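PDB 6YGA: N-alpha-acetyltransferase 30 from Saccharomyces cerevisiae, which catalyses, as the catalytic subunit of the NatC complex, acetylation of the N-terminal methionine of proteins, using acetyl-CoA as donor. Local coordinates for residues G94-L99 and L127-G132; I102-M107 and E131-I136; F16-K21 and N59-C64. All coordinates share one frame; numbering follows the deposited sequence.

Contacts 1 and 2 are neighbours along helix 95-109, contact 1 at the surface and contact 2 buried: their centres lie about 8 Å apart, both end on the same part of the chain, and they share Glu-131 and Gly-132. A probable hydrogen bond from Phe-135 N to Tyr-130 O, 3.3 Å, joins them directly. Contact 3 belongs to the other face of the sheet, its centre about 19 Å from that of contact 1 and about 22 Å from that of contact 2. Leu-99 CD1, packed 3.5 Å from Cys-64 N, links contacts 1 and 3 through the strand itself. No acetyl-CoA is bound in this apo complex; a molecule of 1,2-ethanediol lies beside Tyr-130 in contact 1.

Contact 1 (G94-L99 and L127-G132); sequences GIAKKL and LNLYEG. With EDO (1,2-ethanediol), chain K.
With CG trans to its own N (chi1 163°) and chi2 at 48°, Leu-129 splays its two methyls over the first turn of the facing helix, one on Lys-97 and the other on Ala-96. CD1 reaches Lys-97 CB at 3.6 Å and lies almost as near to CG and CA of that lysine. On the other branch, CD2 meets Ala-96 CB at a looser 4.1 Å. CB and CG of Lys-97 cross the leucine at a slant, and the extended chain beyond (chi1 175°) takes the ammonium past it. No hydrogen bond crosses between the helices; the small 117 Å² interface rests on one leucine fork. The two segments come closest at Lys-97 and Leu-129, CA to CA 6.7 Å. Tyr-130 sets out away from the first helix, but its ring swings back between the helices and the sheet without touching Gly-94 to Leu-99; its OH makes a weak 3.4 Å hydrogen bond with O1 of 1,2-ethanediol near the ring plane, a diol probably from the crystallisation liquor. Gly-94, the N-cap of helix 95-109, and Ala-96 fit the Gly-x-Gly/Ala end of the GNAT acetyl-CoA signature, whose backbone in relatives, and probably here, receives the pyrophosphate. The contact bridges helices 95-109 and 124-131 at the surface, while Ala-96 also touches Val-86 and Tyr-130 packs on Ile-81, Leu-84, Leu-117 and Leu-154 of the sheet.

Contact 2 (I102-M107 and E131-I136); sequences IAIDKM and EGMGFI
A Schellman motif caps the C-terminal end of helix 124-131, with Gly-134 at positive phi (118°), and the side chains flanking that glycine, Met-133 and Phe-135, converge on Ile-104 of helix 95-109. A type I turn from Glu-131 to Gly-134 carries the chain round, with Gly-134 N bonded to Glu-131 O at 3.2 Å. On the helix, Ile-104 stretches CG1 and CD1 straight out (chi2 -178°), so a single methyl does all the touching. CD1 meets CE of Met-133, modelled as selenomethionine, tip to tip at 3.7 Å. The selenomethionine chain runs straight through chi2 and bends at chi3 (60°), which turns CE to meet the isoleucine. Against Phe-135 the same CD1 arrives in the ring plane, at the edge, 3.8 Å from CE1. Phe-135 also packs edge-to-face with Tyr-130, and Ile-104 and Phe-135 both rest on Ile-115 and Leu-156 of the sheet. Phe-578 of the N-alpha-acetyltransferase 35 chain packs on both Ile-104 and Met-133, adding the partner subunit to the cluster. All three touching residues are buried and no hydrogen bond crosses between the segments, which implies cohesion by dispersion and exclusion of water, set by shape.

Contact 3 (F16-K21 and N59-C64); sequences FASIKK and NIPIGC
Ser-18 and Ile-19, on one turn of helix 13-26, face Pro-61 and Cys-64 where the chain enters strand 61-72, with CA atoms 6.4 Å apart for Ser-18 and Pro-61 and 6.7 Å for Ile-19 and Cys-64. The serine meets the proline chiefly through CB, which lies 3.5 Å from Pro-61 CD and a little farther from CG, so one edge of the pyrrolidine ring abuts the helix; Ser-18 OG is also near Pro-61 CD, at 3.9 Å. At chi1 -45° the hydroxyl is trans to the carbonyl carbon and stays beside the serine's own backbone, where OG is hydrogen-bonded to Glu-14 O one turn earlier. Its polar demand is therefore met within the helix. Between these two points of contact the strand is irregular. Ile-62 and Gly-63 both face Ala-50 of strand 47-52, forming a classic beta bulge, and the chain turns a corner at Ile-62. In this mixed GNAT sheet the helix covers the face away from helix 95-109, and the bulge lies between Pro-61 and Cys-64, the two residues that touch the helix. Beyond the bulge, Cys-64 sets SG between its backbone N and carbonyl carbon, chi1 68°, and so directs the sulfur at the helix. There it meets the branch methyl of the isoleucine, with Ile-19 CG2 3.7 Å from Cys-64 SG. The contact is apolar, and no hydrogen bond spans the two segments. Ile-49 of strand 47-52 touches Ile-19, Pro-61 and Cys-64 alike, while Leu-8 also packs against Ile-19. On the next residue of the helix, Lys-20 points away from the strand, and its NZ forms a salt bridge with Glu-56 of the N-alpha-acetyltransferase 35 chain.

Contact 1 (G94-L99 and L127-G132)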
loop_
_atom_site.group_PDB
_atom_site.type_symbol
_atom_site.label_atom_id
_atom_site.label_comp_id
_atom_site.label_asym_id
_atom_site.label_seq_id
_atom_site.Cartn_x
_atom_site.Cartn_y
_atom_site.Cartn_z
ATOM N N GLY A 94 6.607 -33.012 0.132
ATOM C CA GLY A 94 6.471 -32.510 1.486
ATOM C C GLY A 94 7.763 -32.082 2.138
ATOM O O GLY A 94 7.828 -32.001 3.366
ATOM N N ILE A 95 8.800 -31.798 1.346
ATOM C CA ILE A 95 10.091 -31.430 1.919
ATOM C C ILE A 95 10.028 -30.041 2.541
ATOM O O ILE A 95 10.545 -29.817 3.643
ATOM C CB ILE A 95 11.194 -31.522 0.853
ATOM C CG1 ILE A 95 11.229 -32.923 0.248
ATOM C CG2 ILE A 95 12.545 -31.174 1.451
ATOM C CD1 ILE A 95 12.243 -33.073 -0.855
ATOM N N ALA A 96 9.400 -29.087 1.849
ATOM C CA ALA A 96 9.269 -27.740 2.395
ATOM C C ALA A 96 8.494 -27.749 3.707
ATOM O O ALA A 96 8.858 -27.046 4.656
ATOM C CB ALA A 96 8.591 -26.825 1.376
ATOM N N LYS A 97 7.431 -28.551 3.784
ATOM C CA LYS A 97 6.639 -28.598 5.007
ATOM C C LYS A 97 7.458 -29.132 6.175
ATOM O O LYS A 97 7.323 -28.653 7.306
ATOM C CB LYS A 97 5.390 -29.450 4.790
ATOM C CG LYS A 97 4.554 -29.661 6.042
ATOM C CD LYS A 97 3.241 -30.353 5.715
ATOM C CE LYS A 97 2.415 -30.585 6.966
ATOM N NZ LYS A 97 1.075 -31.145 6.641
ATOM N N LYS A 98 8.323 -30.116 5.920
ATOM C CA LYS A 98 9.135 -30.672 6.995
ATOM C C LYS A 98 10.195 -29.678 7.459
ATOM O O LYS A 98 10.519 -29.619 8.649
ATOM C CB LYS A 98 9.780 -31.981 6.543
ATOM C CG LYS A 98 10.200 -32.874 7.694
ATOM C CD LYS A 98 9.002 -33.233 8.557
ATOM C CE LYS A 98 9.414 -34.051 9.766
ATOM N NZ LYS A 98 8.228 -34.554 10.511
ATOM N N LEU A 99 10.743 -28.887 6.532
ATOM C CA LEU A 99 11.719 -27.872 6.913
ATOM C C LEU A 99 11.080 -26.784 7.766
ATOM O O LEU A 99 11.688 -26.303 8.728
ATOM C CB LEU A 99 12.366 -27.270 5.666
ATOM C CG LEU A 99 13.469 -28.092 4.993
ATOM C CD1 LEU A 99 13.749 -27.568 3.594
ATOM C CD2 LEU A 99 14.733 -28.058 5.832
ATOM N N LEU A 127 0.605 -20.191 0.918
ATOM C CA LEU A 127 -0.501 -19.910 1.830
ATOM C C LEU A 127 -1.111 -21.195 2.366
ATOM O O LEU A 127 -1.425 -21.291 3.558
ATOM C CB LEU A 127 -1.569 -19.070 1.127
ATOM C CG LEU A 127 -1.225 -17.611 0.817
ATOM C CD1 LEU A 127 -2.348 -16.931 0.042
ATOM C CD2 LEU A 127 -0.937 -16.864 2.105
ATOM N N ASN A 128 -1.287 -22.196 1.501
ATOM C CA ASN A 128 -1.869 -23.457 1.944
ATOM C C ASN A 128 -0.955 -24.164 2.940
ATOM O O ASN A 128 -1.428 -24.762 3.913
ATOM C CB ASN A 128 -2.155 -24.348 0.735
ATOM C CG ASN A 128 -2.908 -25.609 1.104
ATOM O OD1 ASN A 128 -4.140 -25.636 1.103
ATOM N ND2 ASN A 128 -2.170 -26.670 1.409
ATOM N N LEU A 129 0.359 -24.091 2.724
ATOM C CA LEU A 129 1.300 -24.753 3.624
ATOM C C LEU A 129 1.302 -24.101 5.003
ATOM O O LEU A 129 1.245 -24.790 6.029
ATOM C CB LEU A 129 2.699 -24.741 3.001
ATOM C CG LEU A 129 3.953 -25.014 3.835
ATOM C CD1 LEU A 129 3.814 -26.252 4.703
ATOM C CD2 LEU A 129 5.144 -25.160 2.901
ATOM N N TYR A 130 1.354 -22.769 5.048
ATOM C CA TYR A 130 1.473 -22.065 6.322
ATOM C C TYR A 130 0.145 -22.014 7.071
ATOM O O TYR A 130 0.097 -22.272 8.278
ATOM C CB TYR A 130 2.021 -20.658 6.083
ATOM C CG TYR A 130 3.478 -20.660 5.688
ATOM C CD1 TYR A 130 4.410 -21.372 6.431
ATOM C CD2 TYR A 130 3.918 -19.976 4.563
ATOM C CE1 TYR A 130 5.740 -21.388 6.080
ATOM C CE2 TYR A 130 5.252 -19.988 4.198
ATOM C CZ TYR A 130 6.159 -20.697 4.964
ATOM O OH TYR A 130 7.489 -20.718 4.616
ATOM N N GLU A 131 -0.945 -21.684 6.376
ATOM C CA GLU A 131 -2.234 -21.597 7.054
ATOM C C GLU A 131 -2.692 -22.958 7.559
ATOM O O GLU A 131 -3.423 -23.037 8.554
ATOM C CB GLU A 131 -3.276 -20.976 6.125
ATOM C CG GLU A 131 -2.988 -19.518 5.790
ATOM C CD GLU A 131 -3.729 -19.032 4.562
ATOM O OE1 GLU A 131 -4.570 -19.785 4.027
ATOM O OE2 GLU A 131 -3.463 -17.892 4.127
ATOM N N GLY A 132 -2.264 -24.040 6.904
ATOM C CA GLY A 132 -2.547 -25.371 7.407
ATOM C C GLY A 132 -1.873 -25.687 8.727
ATOM O O GLY A 132 -2.286 -26.630 9.410
HETATM C C1 EDO K . 8.039 -17.289 3.367
HETATM O O1 EDO K . 7.778 -18.233 2.320
HETATM C C2 EDO K . 9.539 -17.235 3.627
HETATM O O2 EDO K . 10.197 -16.799 2.434
#

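Contact 2 (I102-M107 and E131-I136)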
loop_
_atom_site.group_PDB
_atom_site.type_symbol
_atom_site.label_atom_id
_atom_site.label_comp_id
_atom_site.label_asym_id
_atom_site.label_seq_id
_atom_site.Cartn_x
_atom_site.Cartn_y
_atom_site.Cartn_z
ATOM N N ILE A 102 10.481 -28.324 11.322
ATOM C CA ILE A 102 11.662 -28.476 12.166
ATOM C C ILE A 102 12.201 -27.114 12.592
ATOM O O ILE A 102 12.762 -26.979 13.685
ATOM C CB ILE A 102 12.730 -29.326 11.450
ATOM C CG1 ILE A 102 13.876 -29.666 12.404
ATOM C CG2 ILE A 102 13.265 -28.615 10.220
ATOM C CD1 ILE A 102 14.881 -30.624 11.823
ATOM N N ALA A 103 12.018 -26.082 11.762
ATOM C CA ALA A 103 12.469 -24.745 12.135
ATOM C C ALA A 103 11.571 -24.138 13.208
ATOM O O ALA A 103 12.064 -23.547 14.176
ATOM C CB ALA A 103 12.517 -23.843 10.902
ATOM N N ILE A 104 10.252 -24.273 13.054
ATOM C CA ILE A 104 9.338 -23.754 14.067
ATOM C C ILE A 104 9.518 -24.506 15.379
ATOM O O ILE A 104 9.459 -23.915 16.464
ATOM C CB ILE A 104 7.883 -23.823 13.563
ATOM C CG1 ILE A 104 7.699 -22.917 12.345
ATOM C CG2 ILE A 104 6.909 -23.426 14.668
ATOM C CD1 ILE A 104 6.277 -22.888 11.819
ATOM N N ASP A 105 9.751 -25.818 15.299
ATOM C CA ASP A 105 10.006 -26.600 16.505
ATOM C C ASP A 105 11.250 -26.097 17.230
ATOM O O ASP A 105 11.271 -26.026 18.464
ATOM C CB ASP A 105 10.138 -28.080 16.144
ATOM C CG ASP A 105 10.313 -28.971 17.359
ATOM O OD1 ASP A 105 11.429 -29.006 17.919
ATOM O OD2 ASP A 105 9.333 -29.634 17.760
ATOM N N LYS A 106 12.289 -25.727 16.477
ATOM C CA LYS A 106 13.500 -25.186 17.086
ATOM C C LYS A 106 13.227 -23.838 17.741
ATOM O O LYS A 106 13.670 -23.579 18.866
ATOM C CB LYS A 106 14.600 -25.064 16.031
ATOM C CG LYS A 106 15.872 -24.377 16.511
ATOM C CD LYS A 106 16.516 -25.134 17.664
ATOM C CE LYS A 106 17.831 -24.490 18.087
ATOM N NZ LYS A 106 18.437 -25.191 19.251
HETATM N N MSE A 107 12.498 -22.966 17.051
HETATM C CA MSE A 107 12.212 -21.631 17.561
HETATM C C MSE A 107 11.264 -21.686 18.761
HETATM O O MSE A 107 11.390 -20.885 19.685
HETATM C CB MSE A 107 11.644 -20.743 16.444
HETATM C CG MSE A 107 12.664 -20.438 15.344
HETATM SE SE MSE A 107 12.100 -19.089 14.047
HETATM C CE MSE A 107 11.036 -20.205 12.854
ATOM N N GLU A 131 -0.945 -21.684 6.376
ATOM C CA GLU A 131 -2.234 -21.597 7.054
ATOM C C GLU A 131 -2.692 -22.958 7.559
ATOM O O GLU A 131 -3.423 -23.037 8.554
ATOM C CB GLU A 131 -3.276 -20.976 6.125
ATOM C CG GLU A 131 -2.988 -19.518 5.790
ATOM C CD GLU A 131 -3.729 -19.032 4.562
ATOM O OE1 GLU A 131 -4.570 -19.785 4.027
ATOM O OE2 GLU A 131 -3.463 -17.892 4.127
ATOM N N GLY A 132 -2.264 -24.040 6.904
ATOM C CA GLY A 132 -2.547 -25.371 7.407
ATOM C C GLY A 132 -1.873 -25.687 8.727
ATOM O O GLY A 132 -2.286 -26.630 9.410
HETATM N N MSE A 133 -0.852 -24.920 9.103
HETATM C CA MSE A 133 -0.129 -25.152 10.353
HETATM C C MSE A 133 -0.659 -24.260 11.469
HETATM O O MSE A 133 -0.246 -24.379 12.623
HETATM C CB MSE A 133 1.370 -24.915 10.167
HETATM C CG MSE A 133 1.997 -25.765 9.085
HETATM SE SE MSE A 133 3.903 -25.418 8.916
HETATM C CE MSE A 133 4.463 -25.890 10.717
ATOM N N GLY A 134 -1.575 -23.361 11.116
ATOM C CA GLY A 134 -2.203 -22.477 12.075
ATOM C C GLY A 134 -1.942 -21.011 11.837
ATOM O O GLY A 134 -2.506 -20.177 12.555
ATOM N N PHE A 135 -1.094 -20.673 10.869
ATOM C CA PHE A 135 -0.863 -19.279 10.526
ATOM C C PHE A 135 -2.163 -18.621 10.084
ATOM O O PHE A 135 -3.013 -19.252 9.446
ATOM C CB PHE A 135 0.173 -19.170 9.405
ATOM C CG PHE A 135 1.601 -19.309 9.861
ATOM C CD1 PHE A 135 2.185 -20.561 9.989
ATOM C CD2 PHE A 135 2.367 -18.186 10.131
ATOM C CE1 PHE A 135 3.503 -20.690 10.396
ATOM C CE2 PHE A 135 3.687 -18.307 10.540
ATOM C CZ PHE A 135 4.256 -19.561 10.671
ATOM N N ILE A 136 -2.317 -17.345 10.431
ATOM C CA ILE A 136 -3.409 -16.528 9.927
ATOM C C ILE A 136 -2.827 -15.229 9.390
ATOM O O ILE A 136 -1.753 -14.782 9.800
ATOM C CB ILE A 136 -4.490 -16.239 10.992
ATOM C CG1 ILE A 136 -3.874 -15.586 12.230
ATOM C CG2 ILE A 136 -5.237 -17.516 11.356
ATOM C CD1 ILE A 136 -4.892 -15.214 13.291
#

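Contact 3 (F16-K21 and N59-C64)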
loop_
_atom_site.group_PDB
_atom_site.type_symbol
_atom_site.label_atom_id
_atom_site.label_comp_id
_atom_site.label_asym_id
_atom_site.label_seq_id
_atom_site.Cartn_x
_atom_site.Cartn_y
_atom_site.Cartn_z
ATOM N N PHE A 16 27.629 -23.668 3.035
ATOM C CA PHE A 16 27.196 -22.278 2.927
ATOM C C PHE A 16 26.881 -21.906 1.484
ATOM O O PHE A 16 25.807 -21.370 1.187
ATOM C CB PHE A 16 28.289 -21.364 3.492
ATOM C CG PHE A 16 27.842 -19.948 3.754
ATOM C CD1 PHE A 16 27.591 -19.071 2.710
ATOM C CD2 PHE A 16 27.711 -19.484 5.053
ATOM C CE1 PHE A 16 27.191 -17.769 2.957
ATOM C CE2 PHE A 16 27.314 -18.182 5.309
ATOM C CZ PHE A 16 27.053 -17.324 4.258
ATOM N N ALA A 17 27.818 -22.173 0.573
ATOM C CA ALA A 17 27.632 -21.766 -0.816
ATOM C C ALA A 17 26.451 -22.487 -1.453
ATOM O O ALA A 17 25.739 -21.911 -2.282
ATOM C CB ALA A 17 28.910 -22.020 -1.614
ATOM N N SER A 18 26.226 -23.749 -1.079
ATOM C CA SER A 18 25.129 -24.508 -1.671
ATOM C C SER A 18 23.780 -23.913 -1.292
ATOM O O SER A 18 22.839 -23.925 -2.096
ATOM C CB SER A 18 25.213 -25.968 -1.237
ATOM O OG SER A 18 26.539 -26.464 -1.322
ATOM N N ILE A 19 23.663 -23.398 -0.066
ATOM C CA ILE A 19 22.426 -22.752 0.368
ATOM C C ILE A 19 22.158 -21.505 -0.462
ATOM O O ILE A 19 21.018 -21.237 -0.860
ATOM C CB ILE A 19 22.501 -22.428 1.870
ATOM C CG1 ILE A 19 22.610 -23.714 2.693
ATOM C CG2 ILE A 19 21.302 -21.599 2.309
ATOM C CD1 ILE A 19 22.932 -23.482 4.151
ATOM N N LYS A 20 23.205 -20.724 -0.738
ATOM C CA LYS A 20 23.043 -19.521 -1.547
ATOM C C LYS A 20 22.550 -19.858 -2.949
ATOM O O LYS A 20 21.688 -19.159 -3.494
ATOM C CB LYS A 20 24.363 -18.748 -1.605
ATOM C CG LYS A 20 24.449 -17.754 -2.752
ATOM C CD LYS A 20 25.293 -16.546 -2.393
ATOM C CE LYS A 20 25.220 -15.499 -3.490
ATOM N NZ LYS A 20 25.706 -14.171 -3.031
ATOM N N LYS A 21 23.071 -20.934 -3.544
ATOM C CA LYS A 21 22.649 -21.311 -4.891
ATOM C C LYS A 21 21.177 -21.702 -4.921
ATOM O O LYS A 21 20.446 -21.323 -5.843
ATOM C CB LYS A 21 23.515 -22.457 -5.409
ATOM C CG LYS A 21 23.359 -22.720 -6.897
ATOM C CD LYS A 21 23.888 -21.549 -7.716
ATOM C CE LYS A 21 23.933 -21.882 -9.201
ATOM N NZ LYS A 21 24.642 -20.838 -9.997
ATOM N N ASN A 59 25.326 -35.370 0.386
ATOM C CA ASN A 59 25.352 -34.265 1.332
ATOM C C ASN A 59 25.084 -32.905 0.685
ATOM O O ASN A 59 25.191 -31.880 1.362
ATOM C CB ASN A 59 26.693 -34.250 2.076
ATOM C CG ASN A 59 26.662 -33.389 3.324
ATOM O OD1 ASN A 59 27.384 -32.397 3.423
ATOM N ND2 ASN A 59 25.814 -33.755 4.280
ATOM N N ILE A 60 24.749 -32.862 -0.599
ATOM C CA ILE A 60 24.411 -31.563 -1.191
ATOM C C ILE A 60 23.027 -31.155 -0.701
ATOM O O ILE A 60 22.130 -32.018 -0.593
ATOM C CB ILE A 60 24.474 -31.630 -2.723
ATOM C CG1 ILE A 60 24.337 -30.226 -3.327
ATOM C CG2 ILE A 60 23.391 -32.551 -3.257
ATOM C CD1 ILE A 60 24.172 -30.229 -4.815
ATOM N N PRO A 61 22.809 -29.897 -0.330
ATOM C CA PRO A 61 21.463 -29.486 0.090
ATOM C C PRO A 61 20.520 -29.383 -1.100
ATOM O O PRO A 61 20.820 -28.718 -2.093
ATOM C CB PRO A 61 21.698 -28.122 0.748
ATOM C CG PRO A 61 23.151 -28.095 1.091
ATOM C CD PRO A 61 23.818 -28.880 0.004
ATOM N N ILE A 62 19.367 -30.049 -0.986
ATOM C CA ILE A 62 18.289 -29.920 -1.965
ATOM C C ILE A 62 17.153 -29.046 -1.456
ATOM O O ILE A 62 16.220 -28.748 -2.219
ATOM C CB ILE A 62 17.747 -31.303 -2.391
ATOM C CG1 ILE A 62 17.461 -32.189 -1.172
ATOM C CG2 ILE A 62 18.737 -31.993 -3.308
ATOM C CD1 ILE A 62 16.048 -32.083 -0.625
ATOM N N GLY A 63 17.200 -28.633 -0.197
ATOM C CA GLY A 63 16.232 -27.705 0.352
ATOM C C GLY A 63 16.791 -27.093 1.613
ATOM O O GLY A 63 17.644 -27.682 2.284
ATOM N N CYS A 64 16.309 -25.896 1.932
ATOM C CA CYS A 64 16.801 -25.215 3.120
ATOM C C CYS A 64 15.783 -24.192 3.593
ATOM O O CYS A 64 14.921 -23.739 2.833
ATOM C CB CYS A 64 18.145 -24.533 2.857
ATOM S SG CYS A 64 18.039 -23.136 1.724
#